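Local coordinates for carbohydrate-binding protein (Flavonifractor plautii, PDB 6N1B) that acts as an N-acetylgalactosamine deacetylase, probably on the blood group A antigen, and binds the related blood group B trisaccharide, at residues 67-72 with 353-358; 170-175 with 191-196; 318-323 with 397-402. One frame throughout, in Å; residues are numbered along the deposited sequence.

Contact 1: residues 67-72 with 353-358; sequences YRYWAV and RVWYSA
Two antiparallel sheets that sit side by side, like adjacent propeller blades, are joined here by Y69 of strand 67-75 and R353 of strand 351-361. R353 meets the tyrosine end-on, with both terminal nitrogens on one oxygen. NH1 of R353 lies 2.9 Å from OH of Y69, and the N-H points well at the oxygen (156°). NH2 of R353 is 3.1 Å from the same OH atom and makes a more bent bond. The oxygen sits close to the guanidinium plane. The phenol ring and the guanidinium are turned 77° apart, so the grip is made at the hydroxyl and not by stacking. A bend at chi3 (65°) turns the end of the R353 chain toward the tyrosine.

The order of the sheets fits a five-bladed beta-propeller. In that fold 353-358 belongs to the last blade and 67-72 to the first. The contact would lie between these two blades, while N-terminal strand 30-31 completes the last sheet and closes the ring. W355, two residues along from R353, packs at the same junction. Its CZ2 is 4.2 Å from CE2 of Y69, an oblique apolar touch. Its CH2 lies 3.9 Å above one face of the R353 guanidinium, offset toward the rim. The indole NE1 of W355 bonds to the carbonyl of G94. R353 has further partners: NH1 pairs with E342 and NE bonds to the hydroxyl of Y391.

Contact 2: residues 170-175 with 191-196; sequences MTRVWS and DFITAI
The backbone oxygen of T194 takes two N-H groups from R172. NH2 of R172 is 2.8 Å from O of T194, in a fairly straight bond (158°). NH1 of R172 is 3.3 Å from the same T194 O, and that bond is weak. The oxygen lies near the guanidinium plane. NH2 comes in with a C=O...N angle of 147° and a small tilt from the carbonyl plane. A water adds a second path. It accepts from N of T194 at 2.9 Å and more weakly from NH1 of R172, so it spans the backbone N-H and the arginine.

The guanidinium has other partners. NH2 also bonds to the carbonyl of I247, and NE to OG1 of T248. Together these bonds fix the rotation of the group. The methyl CG2 of I193 comes within 4.2 Å of R172 NH2 and touches it obliquely. R172 has a left-handed backbone conformation (phi 63°), and its CB faces the 191-196 segment. Just before it, OG1 of T171 accepts from N of V173 at 3.2 Å, which makes an ST turn.

R172 thus lies in the turn of the small antiparallel pair 167-168 and 173-174, where it also packs on Y167. It ties that pair to strand 193-198, an outermost strand of its four-stranded sheet. There A195 and I196 both face V150 of strand 148-155 in a classic beta bulge, right beside the gripped carbonyl. I247 and T248, from the loop between strands 237-243 and 253-254, link the same arginine to the next sheet.

Contact 3: residues 318-323 with 397-402; sequences KPLLSP and VEMMRV
From CB, the side chain of K318 heads for the end of helix 396-404 and meets V402 there. The chain folds over about CG-CD (chi3 60°), which lays its last atoms against the carbonyl of V402. CD of K318 passes 3.3 Å from O of V402. CE of K318 is closer, at 3.2 Å from that V402 oxygen. NZ of K318 ends the chain with a hydrogen bond of 2.9 Å to O of V402, tilted 25° from the carbonyl plane. NZ also lies 3.8 Å from CG1 of V402, so the ammonium rests beside the valine as well. The two side chains cross at about a right angle. D405 offers NZ a long, weak ion pair. A positive group at the C-terminal end of a helix should suit the helix dipole.

L320 makes the second touch. Its CD1 is 3.6 Å from SD of M399 and 3.7 Å from CG of M399. This is apolar packing in a buried setting, with L29 beside L320 and L303 and M352 beside M399.

The loop itself is anchored on strand 300-306, where L320 and L321 both face L301 in a classic beta bulge. The arrangement is that of a short helix that follows strand 385-395, packed on the loop between strands 313-314 and 333-342, consistent with a connection between two blades of a propeller.

In the fold
All three are partly buried, contact 1 nearest the chain's centre and contacts 2 and 3 farther out, on opposite sides of it. Contacts 1 and 3 touch: CG of Y356 packs 3.6 Å from CD2 of L321. Both meet strand 351-361: contact 1 holds it, and in contact 3 M399 of the helix packs on M352. Contact 2 stands apart, with its nearest atoms about 12 Å from contact 1. Each has a cationic side chain on an oxygen. In contact 1 that oxygen is a phenol hydroxyl, next to aromatic packing. In contacts 2 and 3 it is a backbone carbonyl, with water at the strand edge and buried apolar packing at the helix.

Contact 1: residues 67-72 with 353-358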
loop_
_atom_site.group_PDB
_atom_site.type_symbol
_atom_site.label_atom_id
_atom_site.label_comp_id
_atom_site.label_asym_id
_atom_site.label_seq_id
_atom_site.Cartn_x
_atom_site.Cartn_y
_atom_site.Cartn_z
ATOM N N TYR A 67 -20.100 1.460 3.764
ATOM C CA TYR A 67 -18.983 1.064 4.638
ATOM C C TYR A 67 -18.015 2.229 4.928
ATOM O O TYR A 67 -17.729 3.004 3.976
ATOM C CB TYR A 67 -18.165 -0.080 4.007
ATOM C CG TYR A 67 -18.947 -1.328 3.764
ATOM C CD1 TYR A 67 -19.122 -2.215 4.818
ATOM C CD2 TYR A 67 -19.505 -1.619 2.548
ATOM C CE1 TYR A 67 -19.927 -3.327 4.617
ATOM C CE2 TYR A 67 -20.201 -2.824 2.308
ATOM C CZ TYR A 67 -20.416 -3.662 3.365
ATOM O OH TYR A 67 -21.155 -4.814 3.169
ATOM N N ARG A 68 -17.505 2.308 6.115
ATOM C CA ARG A 68 -16.543 3.329 6.470
ATOM C C ARG A 68 -15.095 2.898 6.141
ATOM O O ARG A 68 -14.197 3.768 6.090
ATOM C CB ARG A 68 -16.566 3.666 8.006
ATOM C CG ARG A 68 -17.835 4.383 8.376
ATOM C CD ARG A 68 -17.691 4.816 9.880
ATOM N NE ARG A 68 -18.973 5.105 10.497
ATOM C CZ ARG A 68 -19.053 5.678 11.718
ATOM N NH1 ARG A 68 -17.929 6.043 12.385
ATOM N NH2 ARG A 68 -20.262 5.801 12.257
ATOM N N TYR A 69 -14.834 1.598 5.889
ATOM C CA TYR A 69 -13.486 1.114 5.552
ATOM C C TYR A 69 -13.539 0.520 4.183
ATOM O O TYR A 69 -14.361 -0.356 3.837
ATOM C CB TYR A 69 -13.018 0.058 6.489
ATOM C CG TYR A 69 -12.938 0.427 7.938
ATOM C CD1 TYR A 69 -14.050 0.461 8.775
ATOM C CD2 TYR A 69 -11.716 0.662 8.618
ATOM C CE1 TYR A 69 -13.965 0.690 10.137
ATOM C CE2 TYR A 69 -11.583 0.861 9.938
ATOM C CZ TYR A 69 -12.728 0.889 10.712
ATOM O OH TYR A 69 -12.604 1.050 12.082
ATOM N N TRP A 70 -12.563 0.935 3.340
ATOM C CA TRP A 70 -12.372 0.402 1.963
ATOM C C TRP A 70 -10.913 0.038 1.820
ATOM O O TRP A 70 -10.066 0.853 2.284
ATOM C CB TRP A 70 -12.792 1.417 0.917
ATOM C CG TRP A 70 -14.300 1.527 0.886
ATOM C CD1 TRP A 70 -15.127 2.233 1.739
ATOM C CD2 TRP A 70 -15.153 0.774 0.012
ATOM N NE1 TRP A 70 -16.423 1.930 1.440
ATOM C CE2 TRP A 70 -16.497 1.076 0.377
ATOM C CE3 TRP A 70 -14.950 -0.090 -1.053
ATOM C CZ2 TRP A 70 -17.598 0.484 -0.276
ATOM C CZ3 TRP A 70 -16.038 -0.628 -1.733
ATOM C CH2 TRP A 70 -17.325 -0.334 -1.334
ATOM N N ALA A 71 -10.594 -1.094 1.206
ATOM C CA ALA A 71 -9.223 -1.459 1.008
ATOM C C ALA A 71 -9.035 -1.926 -0.422
ATOM O O ALA A 71 -9.848 -2.662 -0.984
ATOM C CB ALA A 71 -8.744 -2.511 2.016
ATOM N N VAL A 72 -7.857 -1.569 -0.974
ATOM C CA VAL A 72 -7.344 -2.222 -2.190
ATOM C C VAL A 72 -6.127 -3.059 -1.801
ATOM O O VAL A 72 -5.449 -2.730 -0.817
ATOM C CB VAL A 72 -7.020 -1.157 -3.256
ATOM C CG1 VAL A 72 -5.834 -0.233 -2.848
ATOM C CG2 VAL A 72 -6.785 -1.806 -4.673
ATOM N N ARG A 353 -3.171 2.901 13.634
ATOM C CA ARG A 353 -3.825 1.666 13.140
ATOM C C ARG A 353 -3.071 1.228 11.916
ATOM O O ARG A 353 -3.040 1.994 10.949
ATOM C CB ARG A 353 -5.278 1.860 12.898
ATOM C CG ARG A 353 -6.057 2.339 14.144
ATOM C CD ARG A 353 -7.529 2.446 13.914
ATOM N NE ARG A 353 -8.127 1.156 13.651
ATOM C CZ ARG A 353 -9.396 1.031 13.300
ATOM N NH1 ARG A 353 -10.175 2.040 13.208
ATOM N NH2 ARG A 353 -9.926 -0.215 13.024
ATOM N N VAL A 354 -2.470 0.021 11.928
ATOM C CA VAL A 354 -1.550 -0.384 10.876
ATOM C C VAL A 354 -1.973 -1.688 10.308
ATOM O O VAL A 354 -1.958 -2.737 11.022
ATOM C CB VAL A 354 -0.089 -0.404 11.325
ATOM C CG1 VAL A 354 0.837 -0.801 10.193
ATOM C CG2 VAL A 354 0.284 0.967 11.967
ATOM N N TRP A 355 -2.323 -1.764 9.051
ATOM C CA TRP A 355 -2.589 -3.029 8.279
ATOM C C TRP A 355 -1.294 -3.348 7.631
ATOM O O TRP A 355 -0.826 -2.649 6.719
ATOM C CB TRP A 355 -3.752 -2.834 7.320
ATOM C CG TRP A 355 -5.080 -2.621 8.000
ATOM C CD1 TRP A 355 -5.985 -3.599 8.228
ATOM C CD2 TRP A 355 -5.641 -1.398 8.540
ATOM N NE1 TRP A 355 -7.047 -3.042 8.920
ATOM C CE2 TRP A 355 -6.888 -1.702 9.088
ATOM C CE3 TRP A 355 -5.221 -0.048 8.591
ATOM C CZ2 TRP A 355 -7.663 -0.754 9.721
ATOM C CZ3 TRP A 355 -5.990 0.884 9.172
ATOM C CH2 TRP A 355 -7.210 0.530 9.753
ATOM N N TYR A 356 -0.584 -4.394 8.143
ATOM C CA TYR A 356 0.726 -4.747 7.660
ATOM C C TYR A 356 0.731 -6.001 6.872
ATOM O O TYR A 356 0.108 -6.993 7.290
ATOM C CB TYR A 356 1.783 -4.782 8.782
ATOM C CG TYR A 356 1.819 -5.980 9.718
ATOM C CD1 TYR A 356 1.017 -6.010 10.864
ATOM C CD2 TYR A 356 2.689 -6.959 9.532
ATOM C CE1 TYR A 356 1.126 -7.067 11.802
ATOM C CE2 TYR A 356 2.850 -7.980 10.445
ATOM C CZ TYR A 356 2.119 -8.055 11.576
ATOM O OH TYR A 356 2.243 -9.027 12.513
ATOM N N SER A 357 1.398 -6.041 5.742
ATOM C CA SER A 357 1.635 -7.301 5.077
ATOM C C SER A 357 2.968 -7.874 5.473
ATOM O O SER A 357 3.862 -7.124 5.976
ATOM C CB SER A 357 1.412 -7.194 3.583
ATOM O OG SER A 357 2.390 -6.377 2.912
ATOM N N ALA A 358 3.106 -9.189 5.347
ATOM C CA ALA A 358 4.346 -9.864 5.738
ATOM C C ALA A 358 4.405 -11.209 5.036
ATOM O O ALA A 358 3.477 -11.637 4.368
ATOM C CB ALA A 358 4.455 -9.991 7.241
#

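Contact 2: residues 170-175 with 191-196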
loop_
_atom_site.group_PDB
_atom_site.type_symbol
_atom_site.label_atom_id
_atom_site.label_comp_id
_atom_site.label_asym_id
_atom_site.label_seq_id
_atom_site.Cartn_x
_atom_site.Cartn_y
_atom_site.Cartn_z
ATOM N N MET A 170 -9.438 13.023 -24.235
ATOM C CA MET A 170 -8.696 13.974 -25.078
ATOM C C MET A 170 -8.041 15.079 -24.343
ATOM O O MET A 170 -7.009 15.584 -24.740
ATOM C CB MET A 170 -9.584 14.347 -26.191
ATOM C CG MET A 170 -9.842 13.055 -27.225
ATOM S SD MET A 170 -10.778 13.624 -28.434
ATOM C CE MET A 170 -11.765 12.218 -28.965
ATOM N N THR A 171 -8.729 15.587 -23.338
ATOM C CA THR A 171 -8.222 16.635 -22.503
ATOM C C THR A 171 -7.605 16.145 -21.161
ATOM O O THR A 171 -6.974 16.907 -20.434
ATOM C CB THR A 171 -9.329 17.632 -22.153
ATOM O OG1 THR A 171 -10.319 16.956 -21.422
ATOM C CG2 THR A 171 -9.878 18.344 -23.386
ATOM N N ARG A 172 -7.930 14.891 -20.799
ATOM C CA ARG A 172 -7.605 14.320 -19.474
ATOM C C ARG A 172 -8.280 15.047 -18.358
ATOM O O ARG A 172 -7.931 14.844 -17.195
ATOM C CB ARG A 172 -6.101 14.141 -19.217
ATOM C CG ARG A 172 -5.410 13.291 -20.274
ATOM C CD ARG A 172 -3.887 13.210 -20.115
ATOM N NE ARG A 172 -3.480 12.637 -18.832
ATOM C CZ ARG A 172 -3.301 11.315 -18.588
ATOM N NH1 ARG A 172 -3.543 10.413 -19.497
ATOM N NH2 ARG A 172 -2.885 10.961 -17.390
ATOM N N VAL A 173 -9.439 15.677 -18.663
ATOM C CA VAL A 173 -10.227 16.317 -17.609
ATOM C C VAL A 173 -11.372 15.464 -17.133
ATOM O O VAL A 173 -12.201 14.963 -17.939
ATOM C CB VAL A 173 -10.736 17.688 -18.120
ATOM C CG1 VAL A 173 -11.785 18.382 -17.153
ATOM C CG2 VAL A 173 -9.546 18.622 -18.425
ATOM N N TRP A 174 -11.401 15.275 -15.811
ATOM C CA TRP A 174 -12.512 14.620 -15.135
ATOM C C TRP A 174 -13.519 15.662 -14.714
ATOM O O TRP A 174 -13.255 16.435 -13.780
ATOM C CB TRP A 174 -11.941 13.857 -13.959
ATOM C CG TRP A 174 -12.914 13.060 -13.120
ATOM C CD1 TRP A 174 -14.219 12.758 -13.381
ATOM C CD2 TRP A 174 -12.612 12.501 -11.813
ATOM N NE1 TRP A 174 -14.705 11.962 -12.357
ATOM C CE2 TRP A 174 -13.753 11.816 -11.384
ATOM C CE3 TRP A 174 -11.501 12.538 -10.994
ATOM C CZ2 TRP A 174 -13.830 11.161 -10.179
ATOM C CZ3 TRP A 174 -11.569 11.845 -9.798
ATOM C CH2 TRP A 174 -12.717 11.172 -9.381
ATOM N N SER A 175 -14.598 15.817 -15.440
ATOM C CA SER A 175 -15.600 16.793 -15.082
ATOM C C SER A 175 -16.509 16.276 -13.971
ATOM O O SER A 175 -16.822 15.064 -13.959
ATOM C CB SER A 175 -16.451 17.142 -16.308
ATOM O OG SER A 175 -15.704 17.874 -17.295
ATOM N N ASP A 191 -10.508 -0.407 -19.430
ATOM C CA ASP A 191 -10.992 0.855 -18.865
ATOM C C ASP A 191 -10.225 1.322 -17.649
ATOM O O ASP A 191 -10.687 1.263 -16.486
ATOM C CB ASP A 191 -12.479 0.805 -18.632
ATOM C CG ASP A 191 -13.283 0.721 -19.907
ATOM O OD1 ASP A 191 -12.919 1.385 -20.894
ATOM O OD2 ASP A 191 -14.298 0.038 -19.917
ATOM N N PHE A 192 -9.000 1.797 -17.896
ATOM C CA PHE A 192 -8.169 2.441 -16.896
ATOM C C PHE A 192 -7.580 3.699 -17.473
ATOM O O PHE A 192 -7.533 3.819 -18.707
ATOM C CB PHE A 192 -7.085 1.452 -16.327
ATOM C CG PHE A 192 -6.108 0.999 -17.357
ATOM C CD1 PHE A 192 -5.030 1.830 -17.750
ATOM C CD2 PHE A 192 -6.338 -0.192 -18.082
ATOM C CE1 PHE A 192 -4.164 1.415 -18.690
ATOM C CE2 PHE A 192 -5.493 -0.549 -19.077
ATOM C CZ PHE A 192 -4.411 0.243 -19.377
ATOM N N ILE A 193 -7.021 4.532 -16.627
ATOM C CA ILE A 193 -6.237 5.711 -16.991
ATOM C C ILE A 193 -4.779 5.421 -16.727
ATOM O O ILE A 193 -4.454 4.948 -15.652
ATOM C CB ILE A 193 -6.770 6.951 -16.244
ATOM C CG1 ILE A 193 -8.200 7.309 -16.613
ATOM C CG2 ILE A 193 -5.833 8.168 -16.375
ATOM C CD1 ILE A 193 -8.905 8.298 -15.736
ATOM N N THR A 194 -3.915 5.811 -17.699
ATOM C CA THR A 194 -2.477 5.824 -17.471
ATOM C C THR A 194 -2.137 7.151 -16.807
ATOM O O THR A 194 -2.267 8.213 -17.447
ATOM C CB THR A 194 -1.676 5.568 -18.720
ATOM O OG1 THR A 194 -1.983 4.317 -19.280
ATOM C CG2 THR A 194 -0.201 5.777 -18.449
ATOM N N ALA A 195 -1.787 7.156 -15.527
ATOM C CA ALA A 195 -1.391 8.358 -14.779
ATOM C C ALA A 195 0.017 8.748 -15.116
ATOM O O ALA A 195 0.284 9.958 -15.260
ATOM C CB ALA A 195 -1.611 8.151 -13.320
ATOM N N ILE A 196 0.963 7.811 -15.159
ATOM C CA ILE A 196 2.392 8.059 -15.398
ATOM C C ILE A 196 2.911 6.923 -16.192
ATOM O O ILE A 196 2.555 5.762 -15.913
ATOM C CB ILE A 196 3.214 8.235 -14.067
ATOM C CG1 ILE A 196 2.506 9.159 -13.076
ATOM C CG2 ILE A 196 4.582 8.741 -14.328
ATOM C CD1 ILE A 196 3.089 9.106 -11.724
HETATM O O HOH W 1 -4.587 7.237 -20.148
#

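Contact 3: residues 318-323 with 397-402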
loop_
_atom_site.group_PDB
_atom_site.type_symbol
_atom_site.label_atom_id
_atom_site.label_comp_id
_atom_site.label_asym_id
_atom_site.label_seq_id
_atom_site.Cartn_x
_atom_site.Cartn_y
_atom_site.Cartn_z
ATOM N N LYS A 318 15.041 3.137 16.055
ATOM C CA LYS A 318 14.456 1.867 16.239
ATOM C C LYS A 318 13.386 1.555 15.181
ATOM O O LYS A 318 12.655 2.459 14.766
ATOM C CB LYS A 318 13.852 1.765 17.672
ATOM C CG LYS A 318 14.970 1.816 18.720
ATOM C CD LYS A 318 14.474 2.020 20.130
ATOM C CE LYS A 318 13.570 0.931 20.580
ATOM N NZ LYS A 318 13.207 1.248 22.066
ATOM N N PRO A 319 13.184 0.282 14.844
ATOM C CA PRO A 319 12.096 -0.094 13.915
ATOM C C PRO A 319 10.745 0.091 14.539
ATOM O O PRO A 319 10.541 -0.093 15.739
ATOM C CB PRO A 319 12.352 -1.568 13.593
ATOM C CG PRO A 319 13.171 -2.021 14.755
ATOM C CD PRO A 319 13.929 -0.873 15.271
ATOM N N LEU A 320 9.805 0.501 13.699
ATOM C CA LEU A 320 8.418 0.506 14.053
ATOM C C LEU A 320 7.847 -0.915 14.091
ATOM O O LEU A 320 6.930 -1.160 14.947
ATOM C CB LEU A 320 7.632 1.356 12.985
ATOM C CG LEU A 320 6.154 1.473 13.082
ATOM C CD1 LEU A 320 5.782 2.219 14.379
ATOM C CD2 LEU A 320 5.558 2.162 11.868
ATOM N N LEU A 321 8.267 -1.824 13.271
ATOM C CA LEU A 321 7.706 -3.168 13.254
ATOM C C LEU A 321 8.801 -4.045 12.664
ATOM O O LEU A 321 9.404 -3.688 11.633
ATOM C CB LEU A 321 6.420 -3.262 12.461
ATOM C CG LEU A 321 5.481 -4.434 12.747
ATOM C CD1 LEU A 321 4.945 -4.294 14.158
ATOM C CD2 LEU A 321 4.401 -4.531 11.741
ATOM N N SER A 322 8.965 -5.276 13.232
ATOM C CA SER A 322 9.959 -6.187 12.789
ATOM C C SER A 322 9.349 -7.575 12.524
ATOM O O SER A 322 8.292 -7.862 13.120
ATOM C CB SER A 322 11.043 -6.300 13.868
ATOM O OG SER A 322 11.696 -5.070 14.136
ATOM N N PRO A 323 10.034 -8.431 11.796
ATOM C CA PRO A 323 9.549 -9.817 11.627
ATOM C C PRO A 323 9.347 -10.488 12.974
ATOM O O PRO A 323 10.074 -10.240 13.954
ATOM C CB PRO A 323 10.650 -10.486 10.787
ATOM C CG PRO A 323 11.336 -9.385 10.116
ATOM C CD PRO A 323 11.247 -8.165 10.969
ATOM N N VAL A 397 1.354 8.144 21.224
ATOM C CA VAL A 397 2.344 8.569 22.189
ATOM C C VAL A 397 3.189 7.383 22.631
ATOM O O VAL A 397 4.417 7.504 22.737
ATOM C CB VAL A 397 1.652 9.293 23.390
ATOM C CG1 VAL A 397 2.555 9.486 24.564
ATOM C CG2 VAL A 397 1.041 10.604 22.926
ATOM N N GLU A 398 2.555 6.235 22.931
ATOM C CA GLU A 398 3.368 5.130 23.378
ATOM C C GLU A 398 4.316 4.616 22.290
ATOM O O GLU A 398 5.470 4.230 22.562
ATOM C CB GLU A 398 2.458 3.947 23.897
ATOM C CG GLU A 398 1.712 4.328 25.147
ATOM C CD GLU A 398 2.541 4.498 26.369
ATOM O OE1 GLU A 398 3.706 4.050 26.459
ATOM O OE2 GLU A 398 1.967 5.060 27.375
ATOM N N MET A 399 3.836 4.637 21.062
ATOM C CA MET A 399 4.672 4.279 19.923
ATOM C C MET A 399 5.920 5.187 19.875
ATOM O O MET A 399 7.071 4.695 19.742
ATOM C CB MET A 399 3.905 4.405 18.657
ATOM C CG MET A 399 4.738 4.159 17.368
ATOM S SD MET A 399 3.899 4.833 15.890
ATOM C CE MET A 399 4.024 6.547 16.201
ATOM N N MET A 400 5.686 6.496 19.937
ATOM C CA MET A 400 6.810 7.493 19.894
ATOM C C MET A 400 7.791 7.261 21.058
ATOM O O MET A 400 9.000 7.343 20.843
ATOM C CB MET A 400 6.242 8.872 19.952
ATOM C CG MET A 400 5.458 9.286 18.703
ATOM S SD MET A 400 6.419 9.393 17.186
ATOM C CE MET A 400 7.270 10.942 17.476
ATOM N N ARG A 401 7.275 6.918 22.215
ATOM C CA ARG A 401 8.140 6.699 23.393
ATOM C C ARG A 401 9.101 5.523 23.087
ATOM O O ARG A 401 10.339 5.575 23.395
ATOM C CB ARG A 401 7.347 6.429 24.660
ATOM C CG ARG A 401 6.635 7.637 25.122
ATOM C CD ARG A 401 5.749 7.380 26.330
ATOM N NE ARG A 401 5.241 8.642 26.760
ATOM C CZ ARG A 401 4.388 8.810 27.720
ATOM N NH1 ARG A 401 3.904 7.789 28.435
ATOM N NH2 ARG A 401 4.033 9.995 28.044
ATOM N N VAL A 402 8.572 4.475 22.465
ATOM C CA VAL A 402 9.426 3.339 22.135
ATOM C C VAL A 402 10.407 3.738 21.037
ATOM O O VAL A 402 11.627 3.448 21.132
ATOM C CB VAL A 402 8.644 2.109 21.711
ATOM C CG1 VAL A 402 9.497 0.994 21.193
ATOM C CG2 VAL A 402 7.767 1.623 22.870
#